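Local structure of ribonuclease J (Methanolobus psychrophilus R15, 5HAB) at residues B[106-111]-B[194-199]. The protein probably degrades RNA as an exoribonuclease of the RNase J type, a beta-CASP enzyme built on a metallo-beta-lactamase fold. The protein carries 1 engineered substitution. Sequence-based numbering, arbitrary orientation.
Sequences ALDHIG and ACDFKF. Engineered in segment 106-111: Ala106 (natural residue His). With nucleotides of chain D.
Asp108 and Asp196 reach toward each other from opposite directions and bring their carboxylates together nearly coplanar, 28° apart, with Asp108 OD2 2.5 Å from Asp196 OD2. Asp108 CG sits between its backbone N and carbonyl carbon (chi1 72°), which turns the acid off the short helix 107-110 toward the loop that follows strand 189-194. His109 lies almost parallel to the Asp196 carboxylate, the planes 8° apart. Asp196 OD2 stands over one face of the imidazole, displaced toward the rim and 3.3 Å from His109 NE2, a poor angle for a hydrogen bond. His109 NE2 is hydrogen-bonded with His432 NE2, and Asp196 OD2 with His104 NE2. Cys195 O lies at the ring edge, 3.9 Å from His109 CE1. On the RNA side, Leu107 N donates a hydrogen bond to OP2 of A3 of chain D (3.1 Å). Leu107 CD1 packs 3.4 Å from C5' of the same nucleotide. The engineered Ala106, at the N-cap position, brings CB 3.2 Å from this OP2. The sequence HXHXDH, here with its second histidine replaced by alanine, and the facing Asp196 bind two metal ions in related metallo-beta-lactamase-fold nucleases, and the cluster is consistent with that dinuclear site.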
loop_
_atom_site.group_PDB
_atom_site.type_symbol
_atom_site.label_atom_id
_atom_site.label_comp_id
_atom_site.label_asym_id
_atom_site.label_seq_id
_atom_site.Cartn_x
_atom_site.Cartn_y
_atom_site.Cartn_z
ATOM N N ALA B 106 -2.496 25.286 -18.356
ATOM C CA ALA B 106 -3.324 24.319 -17.636
ATOM C C ALA B 106 -3.867 24.969 -16.370
ATOM O O ALA B 106 -3.324 25.977 -15.912
ATOM C CB ALA B 106 -2.529 23.068 -17.303
ATOM N N LEU B 107 -4.917 24.384 -15.794
ATOM C CA LEU B 107 -5.649 25.021 -14.692
ATOM C C LEU B 107 -4.847 25.210 -13.408
ATOM O O LEU B 107 -5.203 26.038 -12.575
ATOM C CB LEU B 107 -6.919 24.238 -14.351
ATOM C CG LEU B 107 -8.126 24.356 -15.286
ATOM C CD1 LEU B 107 -9.331 23.690 -14.649
ATOM C CD2 LEU B 107 -8.428 25.807 -15.605
ATOM N N ASP B 108 -3.786 24.436 -13.223
ATOM C CA ASP B 108 -2.990 24.597 -12.015
ATOM C C ASP B 108 -2.018 25.765 -12.190
ATOM O O ASP B 108 -1.243 26.073 -11.287
ATOM C CB ASP B 108 -2.246 23.303 -11.666
ATOM C CG ASP B 108 -1.101 23.015 -12.606
ATOM O OD1 ASP B 108 -1.284 23.117 -13.836
ATOM O OD2 ASP B 108 -0.007 22.693 -12.103
ATOM N N HIS B 109 -2.081 26.427 -13.346
ATOM C CA HIS B 109 -1.321 27.654 -13.562
ATOM C C HIS B 109 -2.174 28.870 -13.945
ATOM O O HIS B 109 -1.791 30.001 -13.661
ATOM C CB HIS B 109 -0.254 27.435 -14.633
ATOM C CG HIS B 109 0.990 26.793 -14.113
ATOM N ND1 HIS B 109 2.170 26.765 -14.825
ATOM C CD2 HIS B 109 1.237 26.149 -12.948
ATOM C CE1 HIS B 109 3.091 26.130 -14.119
ATOM N NE2 HIS B 109 2.549 25.746 -12.977
ATOM N N ILE B 110 -3.326 28.660 -14.577
ATOM C CA ILE B 110 -4.155 29.801 -14.965
ATOM C C ILE B 110 -5.580 29.698 -14.446
ATOM O O ILE B 110 -6.396 30.574 -14.713
ATOM C CB ILE B 110 -4.179 29.998 -16.497
ATOM C CG1 ILE B 110 -4.967 28.877 -17.180
ATOM C CG2 ILE B 110 -2.767 30.124 -17.048
ATOM C CD1 ILE B 110 -5.328 29.183 -18.619
ATOM N N GLY B 111 -5.880 28.644 -13.695
ATOM C CA GLY B 111 -7.232 28.425 -13.210
ATOM C C GLY B 111 -7.808 29.519 -12.322
ATOM O O GLY B 111 -9.025 29.679 -12.245
ATOM N N ALA B 194 11.164 27.008 -12.542
ATOM C CA ALA B 194 11.046 25.811 -13.363
ATOM C C ALA B 194 10.057 24.844 -12.727
ATOM O O ALA B 194 10.443 23.886 -12.058
ATOM C CB ALA B 194 12.398 25.150 -13.535
ATOM N N CYS B 195 8.774 25.099 -12.958
ATOM C CA CYS B 195 7.712 24.319 -12.341
ATOM C C CYS B 195 6.763 23.779 -13.409
ATOM O O CYS B 195 6.540 24.425 -14.433
ATOM C CB CYS B 195 6.957 25.177 -11.328
ATOM S SG CYS B 195 7.993 25.844 -10.000
ATOM N N ASP B 196 6.205 22.598 -13.154
ATOM C CA ASP B 196 5.421 21.855 -14.146
ATOM C C ASP B 196 6.241 21.621 -15.404
ATOM O O ASP B 196 5.899 22.094 -16.486
ATOM C CB ASP B 196 4.125 22.581 -14.490
ATOM C CG ASP B 196 3.001 22.239 -13.543
ATOM O OD1 ASP B 196 3.264 21.601 -12.506
ATOM O OD2 ASP B 196 1.848 22.600 -13.843
ATOM N N PHE B 197 7.324 20.872 -15.255
ATOM C CA PHE B 197 8.199 20.606 -16.378
ATOM C C PHE B 197 8.752 19.198 -16.367
ATOM O O PHE B 197 8.669 18.471 -15.378
ATOM C CB PHE B 197 9.369 21.576 -16.385
ATOM C CG PHE B 197 10.507 21.142 -15.510
ATOM C CD1 PHE B 197 10.472 21.380 -14.147
ATOM C CD2 PHE B 197 11.608 20.484 -16.046
ATOM C CE1 PHE B 197 11.513 20.978 -13.337
ATOM C CE2 PHE B 197 12.647 20.079 -15.238
ATOM C CZ PHE B 197 12.600 20.326 -13.884
ATOM N N LYS B 198 9.409 18.875 -17.465
ATOM C CA LYS B 198 9.931 17.555 -17.705
ATOM C C LYS B 198 10.991 17.663 -18.789
ATOM O O LYS B 198 10.786 18.332 -19.800
ATOM C CB LYS B 198 8.785 16.626 -18.107
ATOM C CG LYS B 198 9.114 15.569 -19.118
ATOM C CD LYS B 198 7.837 14.882 -19.558
ATOM C CE LYS B 198 8.136 13.636 -20.359
ATOM N NZ LYS B 198 6.919 12.811 -20.524
ATOM N N PHE B 199 12.144 17.052 -18.559
ATOM C CA PHE B 199 13.116 16.907 -19.625
ATOM C C PHE B 199 12.594 15.832 -20.579
ATOM O O PHE B 199 12.251 14.729 -20.152
ATOM C CB PHE B 199 14.491 16.524 -19.073
ATOM C CG PHE B 199 15.164 17.620 -18.299
ATOM C CD1 PHE B 199 14.796 18.940 -18.478
ATOM C CD2 PHE B 199 16.168 17.328 -17.391
ATOM C CE1 PHE B 199 15.417 19.952 -17.768
ATOM C CE2 PHE B 199 16.793 18.335 -16.675
ATOM C CZ PHE B 199 16.418 19.648 -16.866
ATOM P P A D 3 -6.252 20.682 -16.944
ATOM O OP1 A D 3 -6.524 20.939 -18.383
ATOM O OP2 A D 3 -5.055 21.287 -16.311
ATOM O "O5'" A D 3 -7.524 21.138 -16.097
ATOM C "C5'" A D 3 -8.845 20.909 -16.571
ATOM C "C4'" A D 3 -9.412 19.615 -16.041
ATOM O "O4'" A D 3 -9.822 19.764 -14.658
ATOM C "C3'" A D 3 -10.658 19.095 -16.738
ATOM O "O3'" A D 3 -10.361 18.429 -17.952
ATOM C "C2'" A D 3 -11.278 18.183 -15.685
ATOM O "O2'" A D 3 -10.631 16.919 -15.672
ATOM C "C1'" A D 3 -10.924 18.920 -14.389
ATOM N N9 A D 3 -12.048 19.718 -13.857
ATOM C C8 A D 3 -12.334 21.051 -14.027
ATOM N N7 A D 3 -13.421 21.441 -13.401
ATOM C C5 A D 3 -13.880 20.289 -12.774
ATOM C C6 A D 3 -14.994 20.025 -11.949
ATOM N N6 A D 3 -15.894 20.945 -11.592
ATOM N N1 A D 3 -15.154 18.761 -11.494
ATOM C C2 A D 3 -14.258 17.831 -11.844
ATOM N N3 A D 3 -13.176 17.956 -12.608
ATOM C C4 A D 3 -13.043 19.222 -13.047
ATOM P P A D 2 -1.511 18.756 -13.363
ATOM O OP1 A D 2 -0.056 18.926 -13.616
ATOM O OP2 A D 2 -2.318 19.900 -12.870
ATOM O "O5'" A D 2 -2.164 18.207 -14.712
ATOM C "C5'" A D 2 -3.291 18.852 -15.290
ATOM C "C4'" A D 2 -4.454 17.908 -15.467
ATOM O "O4'" A D 2 -4.492 16.958 -14.371
ATOM C "C3'" A D 2 -5.832 18.555 -15.458
ATOM O "O3'" A D 2 -6.192 19.092 -16.721
ATOM C "C2'" A D 2 -6.743 17.426 -14.991
ATOM O "O2'" A D 2 -7.084 16.569 -16.069
ATOM C "C1'" A D 2 -5.829 16.666 -14.028
ATOM N N9 A D 2 -6.043 17.035 -12.615
ATOM C C8 A D 2 -5.126 17.596 -11.758
ATOM N N7 A D 2 -5.582 17.795 -10.545
ATOM C C5 A D 2 -6.884 17.321 -10.601
ATOM C C6 A D 2 -7.901 17.252 -9.632
ATOM N N6 A D 2 -7.753 17.678 -8.373
ATOM N N1 A D 2 -9.087 16.724 -10.011
ATOM C C2 A D 2 -9.230 16.299 -11.275
ATOM N N3 A D 2 -8.349 16.311 -12.274
ATOM C C4 A D 2 -7.180 16.836 -11.865
#